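PDB 4O7K: protein osa from Shigella flexneri, which suppresses the oncogenicity of Agrobacterium tumefaciens and acts as a plasmid fertility inhibition factor of the ParB/Srx clan. Local coordinates for residues W12-I15 against R16-D19; V36-A39 against W40-V44; N61-Q64 against S65-I68. The protein carries 1 engineered substitution. All blocks are in the same frame, centred on the assembly; numbering follows the deposited sequence. Where two conformers were deposited one is given.

Contact 1: W12-I15 against R16-D19; sequences WLEI and RRLD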
loop_
_atom_site.group_PDB
_atom_site.type_symbol
_atom_site.label_atom_id
_atom_site.label_comp_id
_atom_site.label_asym_id
_atom_site.label_seq_id
_atom_site.Cartn_x
_atom_site.Cartn_y
_atom_site.Cartn_z
ATOM N N TRP A 12 -14.344 -1.454 -13.910
ATOM C CA TRP A 12 -15.635 -1.417 -13.250
ATOM C C TRP A 12 -15.932 -2.749 -12.557
ATOM O O TRP A 12 -16.327 -2.784 -11.388
ATOM C CB TRP A 12 -16.732 -1.090 -14.270
ATOM C CG TRP A 12 -18.076 -0.887 -13.649
ATOM C CD1 TRP A 12 -18.627 0.299 -13.271
ATOM C CD2 TRP A 12 -19.039 -1.898 -13.340
ATOM N NE1 TRP A 12 -19.874 0.090 -12.743
ATOM C CE2 TRP A 12 -20.146 -1.253 -12.764
ATOM C CE3 TRP A 12 -19.067 -3.294 -13.476
ATOM C CZ2 TRP A 12 -21.276 -1.948 -12.341
ATOM C CZ3 TRP A 12 -20.183 -3.979 -13.056
ATOM C CH2 TRP A 12 -21.276 -3.307 -12.498
ATOM N N LEU A 13 -15.735 -3.843 -13.286
ATOM C CA LEU A 13 -16.043 -5.166 -12.772
ATOM C C LEU A 13 -15.122 -5.529 -11.605
ATOM O O LEU A 13 -15.564 -6.109 -10.615
ATOM C CB LEU A 13 -15.934 -6.200 -13.888
ATOM C CG LEU A 13 -17.094 -6.213 -14.883
ATOM C CD1 LEU A 13 -16.688 -6.981 -16.125
ATOM C CD2 LEU A 13 -18.354 -6.795 -14.264
ATOM N N GLU A 14 -13.851 -5.155 -11.717
ATOM C CA GLU A 14 -12.888 -5.406 -10.646
ATOM C C GLU A 14 -13.239 -4.627 -9.382
ATOM O O GLU A 14 -13.178 -5.166 -8.284
ATOM C CB GLU A 14 -11.468 -5.065 -11.094
ATOM C CG GLU A 14 -10.382 -5.395 -10.041
ATOM C CD GLU A 14 -10.085 -6.894 -9.900
ATOM O OE1 GLU A 14 -10.953 -7.729 -10.242
ATOM O OE2 GLU A 14 -8.968 -7.234 -9.441
ATOM N N ILE A 15 -13.611 -3.363 -9.537
ATOM C CA ILE A 15 -14.074 -2.577 -8.399
ATOM C C ILE A 15 -15.297 -3.228 -7.757
ATOM O O ILE A 15 -15.389 -3.333 -6.535
ATOM C CB ILE A 15 -14.394 -1.125 -8.824
ATOM C CG1 ILE A 15 -13.087 -0.399 -9.155
ATOM C CG2 ILE A 15 -15.180 -0.395 -7.740
ATOM C CD1 ILE A 15 -13.283 0.915 -9.908
ATOM N N ARG A 16 -16.224 -3.707 -8.576
ATOM C CA ARG A 16 -17.402 -4.371 -8.021
ATOM C C ARG A 16 -17.012 -5.664 -7.272
ATOM O O ARG A 16 -17.618 -5.997 -6.250
ATOM C CB ARG A 16 -18.420 -4.659 -9.131
ATOM C CG ARG A 16 -19.728 -5.276 -8.662
ATOM C CD ARG A 16 -20.282 -6.211 -9.726
ATOM N NE ARG A 16 -21.593 -6.757 -9.376
ATOM C CZ ARG A 16 -21.873 -8.057 -9.322
ATOM N NH1 ARG A 16 -20.925 -8.955 -9.568
ATOM N NH2 ARG A 16 -23.096 -8.460 -8.997
ATOM N N ARG A 17 -16.005 -6.375 -7.783
ATOM C CA ARG A 17 -15.489 -7.589 -7.136
ATOM C C ARG A 17 -14.924 -7.246 -5.767
ATOM O O ARG A 17 -15.195 -7.927 -4.770
ATOM C CB ARG A 17 -14.405 -8.251 -7.997
ATOM C CG ARG A 17 -13.915 -9.606 -7.485
ATOM C CD ARG A 17 -12.612 -10.062 -8.169
ATOM N NE ARG A 17 -11.418 -9.762 -7.367
ATOM C CZ ARG A 17 -10.173 -10.089 -7.712
ATOM N NH1 ARG A 17 -9.943 -10.734 -8.850
ATOM N NH2 ARG A 17 -9.157 -9.776 -6.919
ATOM N N LEU A 18 -14.134 -6.179 -5.729
ATOM C CA LEU A 18 -13.539 -5.703 -4.489
ATOM C C LEU A 18 -14.614 -5.271 -3.489
ATOM O O LEU A 18 -14.477 -5.504 -2.290
ATOM C CB LEU A 18 -12.579 -4.549 -4.782
ATOM C CG LEU A 18 -11.317 -5.005 -5.524
ATOM C CD1 LEU A 18 -10.544 -3.818 -6.092
ATOM C CD2 LEU A 18 -10.427 -5.847 -4.616
ATOM N N ASP A 19 -15.683 -4.655 -3.991
ATOM C CA ASP A 19 -16.772 -4.180 -3.145
ATOM C C ASP A 19 -17.334 -5.344 -2.355
ATOM O O ASP A 19 -17.542 -5.250 -1.141
ATOM C CB ASP A 19 -17.882 -3.529 -3.973
ATOM C CG ASP A 19 -17.534 -2.121 -4.438
ATOM O OD1 ASP A 19 -16.586 -1.510 -3.893
ATOM O OD2 ASP A 19 -18.226 -1.617 -5.355
#

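Contact 2: V36-A39 against W40-V44; sequences VPNA and WNEVV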
loop_
_atom_site.group_PDB
_atom_site.type_symbol
_atom_site.label_atom_id
_atom_site.label_comp_id
_atom_site.label_asym_id
_atom_site.label_seq_id
_atom_site.Cartn_x
_atom_site.Cartn_y
_atom_site.Cartn_z
ATOM N N VAL A 36 9.464 -4.993 14.011
ATOM C CA VAL A 36 10.501 -5.903 14.499
ATOM C C VAL A 36 11.804 -5.202 14.814
ATOM O O VAL A 36 12.130 -4.183 14.216
ATOM C CB VAL A 36 10.805 -7.036 13.481
ATOM C CG1 VAL A 36 9.664 -8.044 13.438
ATOM C CG2 VAL A 36 11.108 -6.464 12.097
ATOM N N PRO A 37 12.557 -5.752 15.780
ATOM C CA PRO A 37 13.952 -5.349 15.974
ATOM C C PRO A 37 14.760 -5.597 14.698
ATOM O O PRO A 37 14.499 -6.575 13.977
ATOM C CB PRO A 37 14.432 -6.261 17.116
ATOM C CG PRO A 37 13.196 -6.708 17.809
ATOM C CD PRO A 37 12.136 -6.785 16.746
ATOM N N ASN A 38 15.725 -4.730 14.420
ATOM C CA ASN A 38 16.548 -4.883 13.226
ATOM C C ASN A 38 17.959 -4.339 13.434
ATOM O O ASN A 38 18.202 -3.599 14.382
ATOM C CB ASN A 38 15.880 -4.191 12.028
ATOM C CG ASN A 38 15.582 -2.730 12.291
ATOM O OD1 ASN A 38 16.393 -1.855 11.994
ATOM N ND2 ASN A 38 14.409 -2.457 12.851
ATOM N N ALA A 39 18.877 -4.705 12.540
ATOM C CA ALA A 39 20.294 -4.358 12.678
ATOM C C ALA A 39 20.568 -2.868 12.471
ATOM O O ALA A 39 21.646 -2.375 12.788
ATOM C CB ALA A 39 21.130 -5.177 11.701
ATOM N N TRP A 40 19.591 -2.156 11.926
ATOM C CA TRP A 40 19.744 -0.731 11.664
ATOM C C TRP A 40 19.091 0.048 12.795
ATOM O O TRP A 40 18.640 -0.528 13.789
ATOM C CB TRP A 40 19.139 -0.379 10.298
ATOM C CG TRP A 40 19.165 -1.575 9.379
ATOM C CD1 TRP A 40 18.093 -2.320 8.967
ATOM C CD2 TRP A 40 20.329 -2.212 8.824
ATOM N NE1 TRP A 40 18.515 -3.362 8.170
ATOM C CE2 TRP A 40 19.882 -3.318 8.068
ATOM C CE3 TRP A 40 21.704 -1.948 8.887
ATOM C CZ2 TRP A 40 20.761 -4.159 7.377
ATOM C CZ3 TRP A 40 22.575 -2.784 8.197
ATOM C CH2 TRP A 40 22.098 -3.875 7.452
ATOM N N ASN A 41 19.064 1.362 12.662
ATOM C CA ASN A 41 18.437 2.181 13.677
ATOM C C ASN A 41 17.216 2.812 13.023
ATOM O O ASN A 41 17.173 4.020 12.783
ATOM C CB ASN A 41 19.421 3.230 14.210
ATOM C CG ASN A 41 18.801 4.160 15.239
ATOM O OD1 ASN A 41 17.641 4.004 15.625
ATOM N ND2 ASN A 41 19.581 5.146 15.687
ATOM N N GLU A 42 16.228 1.976 12.712
ATOM C CA GLU A 42 15.077 2.431 11.941
ATOM C C GLU A 42 13.820 1.622 12.240
ATOM O O GLU A 42 13.878 0.562 12.863
ATOM C CB GLU A 42 15.389 2.366 10.443
ATOM C CG GLU A 42 15.712 0.963 9.930
ATOM C CD GLU A 42 16.223 0.957 8.492
ATOM O OE1 GLU A 42 16.852 1.954 8.083
ATOM O OE2 GLU A 42 15.997 -0.046 7.775
ATOM N N VAL A 43 12.679 2.127 11.788
ATOM C CA VAL A 43 11.446 1.377 11.931
ATOM C C VAL A 43 11.352 0.374 10.792
ATOM O O VAL A 43 11.422 0.745 9.620
ATOM C CB VAL A 43 10.228 2.293 11.937
ATOM C CG1 VAL A 43 8.944 1.471 12.014
ATOM C CG2 VAL A 43 10.321 3.263 13.107
ATOM N N VAL A 44 11.231 -0.901 11.147
ATOM C CA VAL A 44 11.114 -1.963 10.160
ATOM C C VAL A 44 9.929 -2.859 10.486
ATOM O O VAL A 44 9.714 -3.216 11.646
ATOM C CB VAL A 44 12.400 -2.814 10.089
ATOM C CG1 VAL A 44 12.193 -4.035 9.190
ATOM C CG2 VAL A 44 13.563 -1.966 9.585
HETATM O O HOH W 1 11.496 -1.328 14.003
#

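Contact 3: N61-Q64 against S65-I68; sequences NAAQ and SDFI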
loop_
_atom_site.group_PDB
_atom_site.type_symbol
_atom_site.label_atom_id
_atom_site.label_comp_id
_atom_site.label_asym_id
_atom_site.label_seq_id
_atom_site.Cartn_x
_atom_site.Cartn_y
_atom_site.Cartn_z
ATOM N N ASN A 61 13.175 6.249 4.961
ATOM C CA ASN A 61 13.214 7.364 4.031
ATOM C C ASN A 61 12.168 8.431 4.363
ATOM O O ASN A 61 12.103 9.467 3.711
ATOM C CB ASN A 61 13.026 6.870 2.590
ATOM C CG ASN A 61 14.211 6.023 2.084
ATOM O OD1 ASN A 61 14.193 5.535 0.951
ATOM N ND2 ASN A 61 15.230 5.844 2.921
ATOM N N ALA A 62 11.364 8.188 5.392
ATOM C CA ALA A 62 10.317 9.131 5.783
ATOM C C ALA A 62 10.837 10.358 6.544
ATOM O O ALA A 62 11.836 10.286 7.264
ATOM C CB ALA A 62 9.269 8.415 6.629
ATOM N N ALA A 63 10.139 11.484 6.387
ATOM C CA ALA A 63 10.384 12.661 7.212
ATOM C C ALA A 63 9.705 12.497 8.568
ATOM O O ALA A 63 8.714 11.773 8.693
ATOM C CB ALA A 63 9.880 13.933 6.510
ATOM N N GLN A 64 10.238 13.172 9.582
ATOM C CA GLN A 64 9.620 13.193 10.907
ATOM C C GLN A 64 8.174 13.694 10.857
ATOM O O GLN A 64 7.344 13.341 11.708
ATOM C CB GLN A 64 10.444 14.069 11.856
ATOM C CG GLN A 64 11.795 13.470 12.240
ATOM C CD GLN A 64 11.648 12.353 13.238
ATOM O OE1 GLN A 64 11.499 11.191 12.868
ATOM N NE2 GLN A 64 11.680 12.698 14.518
ATOM N N SER A 65 7.888 14.521 9.852
ATOM C CA SER A 65 6.589 15.149 9.699
ATOM C C SER A 65 5.588 14.268 8.949
ATOM O O SER A 65 4.390 14.569 8.917
ATOM C CB SER A 65 6.747 16.489 8.974
ATOM O OG SER A 65 7.279 16.291 7.673
ATOM N N ASP A 66 6.069 13.190 8.335
ATOM C CA ASP A 66 5.190 12.277 7.607
ATOM C C ASP A 66 4.332 11.480 8.583
ATOM O O ASP A 66 4.618 11.427 9.777
ATOM C CB ASP A 66 5.987 11.303 6.746
ATOM C CG ASP A 66 6.644 11.962 5.563
ATOM O OD1 ASP A 66 6.115 12.982 5.069
ATOM O OD2 ASP A 66 7.690 11.437 5.121
ATOM N N PHE A 67 3.286 10.854 8.062
ATOM C CA PHE A 67 2.415 10.006 8.864
ATOM C C PHE A 67 2.336 8.622 8.252
ATOM O O PHE A 67 2.362 8.474 7.032
ATOM C CB PHE A 67 1.013 10.609 8.965
ATOM C CG PHE A 67 0.894 11.691 9.988
ATOM C CD1 PHE A 67 1.455 12.938 9.768
ATOM C CD2 PHE A 67 0.226 11.459 11.176
ATOM C CE1 PHE A 67 1.353 13.925 10.721
ATOM C CE2 PHE A 67 0.116 12.445 12.131
ATOM C CZ PHE A 67 0.686 13.674 11.909
ATOM N N ILE A 68 2.252 7.603 9.097
ATOM C CA ILE A 68 2.057 6.251 8.602
ATOM C C ILE A 68 0.583 5.876 8.670
ATOM O O ILE A 68 -0.096 6.128 9.667
ATOM C CB ILE A 68 2.907 5.244 9.391
ATOM C CG1 ILE A 68 4.383 5.400 8.989
ATOM C CG2 ILE A 68 2.428 3.823 9.118
ATOM C CD1 ILE A 68 5.350 4.954 10.057
#

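Contact 1: W12-I15 against R16-D19
Trp12 slants across the side chain of Arg16, its ring atom CZ3 lying 4.0 Å from Arg16 CD. This is an i to i+4 pair one turn apart on helix 4-24. Both side chains have CG anti to the backbone N (chi1 -174° for Trp12, -177° for Arg16). The Arg16 guanidinium ends up nearly parallel to the indole, with the planes 11° apart, but it lies beyond the ring and does not stack on it; CD makes the contact. The backbone between them is regular helix. Arg16 N, Arg17 N, Leu18 N and Asp19 N each donate to the carbonyl four residues back, and the Leu18 N to Glu14 O bond is 2.9 Å long. The inner side of this turn faces helix 73-81. Leu18 packs on Leu74, Tyr77 and Leu81 there, and Glu14 lies on Leu81. Glu14 OE2 is hydrogen-bonded to Tyr77 OH, and Asp19 OD1 makes a salt bridge to Arg78. Arg17 was deposited in two conformers. In the one given, its NE makes a salt bridge to Glu21, and its weaker partner is Glu14. In a salt bridge of charges alone, Glu14 OE1 sits over one guanidinium face toward its rim, 3.5 Å from Arg17 NH1. No N-H points at this oxygen.

Contact 2: V36-A39 against W40-V44
The chain turns back on itself between strands 34-35 and 44-47, and the mouth of this loop is closed by a nearly straight bond from Val36 N to Val44 O (3.0 Å, N-H...O 170°). It is the connection of a beta hairpin. No direct return bond joins Val44 N and Val36 O. A water bridges them, accepting from Val44 N and donating to Val36 O and to Glu42 O. The Asn38 side chain points into the loop. Its CG sits between the backbone N and the carbonyl carbon (chi1 56°), which turns the amide inward. Asn38 ND2 donates to Val36 O at 3.2 Å and to Glu42 O at 3.1 Å. Both acceptors lie close to the amide plane, so both N-H groups are used and the flat group is held against rotation. Asn38 OD1 faces the other way and takes a weak bond from Trp40 N at 3.2 Å. Val44 CG2 lies 3.4 Å from Asn38 ND2, and Val44 CG1 meets Val36 CG2 at 3.9 Å. At the far end Ala39 CB stands over the six-membered ring of Trp40 in a CH-pi contact, 4.2 Å from its centroid and 8° off the ring normal. Trp40 NE1 is hydrogen-bonded to Ile114 O, and its side chain touches Pro117. Val43 pairs through its backbone with Ala59, just past strand 55-58, and packs against Leu182, Arg183 and Cys186 of helix 179-189.

Contact 3: N61-Q64 against S65-I68
The carboxylate of Asp66 is approached from above its plane by Ala63 N, which donates to Asp66 OD2 at 2.8 Å, 51° out of the plane. Around the same oxygen lie Ala62 CA at 3.6 Å and Ala62 CB at 3.7 Å. The Ala63 carbonyl is also met from above its plane. Asp66 N donates to Ala63 O at 3.0 Å, 65° out of the carbonyl plane. That bond closes a type I beta turn from Ala63 to Asp66, with Gln64 and Ser65 at its corners. Ala63 and Asp66 therefore grip each other twice, once through the backbone and once through the side chain. With its CG beside the backbone N (chi1 -70°), Asp66 brings the carboxylate back over the start of the turn. Ser65 OG lies against Ala63 CB at 3.7 Å.

The turn lies at the surface and leads the chain into strand 67-72. Helix 179-189 lies next to it: Arg183 is hydrogen-bonded to Gln64 OE1 and to Ala62 O. Gln178 NE2 of strand 177-178 donates to Gln64 O. Asp66, the last residue of the turn, bonds through its backbone to Val179 at the start of helix 179-189. In the three-stranded antiparallel sheet, Phe67 then pairs with Ser158 and Ile68 with Ile177, so strand 67-72 runs between strands 153-158 and 177-178.

From the N terminus the chain passes through the three contacts in series, and none nests within or crosses another. Contact 1 closes no loop. It is one stretch of helix 4-24, tied to helix 73-81. Contact 2 closes the loop between strands 34-35 and 44-47 at one side of the five-stranded mixed sheet. Contact 3 is the turn that carries the chain from strand 55-58 of that sheet into strand 67-72 of the three-stranded sheet. The centres of contacts 2 and 3 are about 16 Å apart, and both touch helix 179-189. Contact 1 lies across the chain's centre from them, about 37 Å from contact 2, centre to centre.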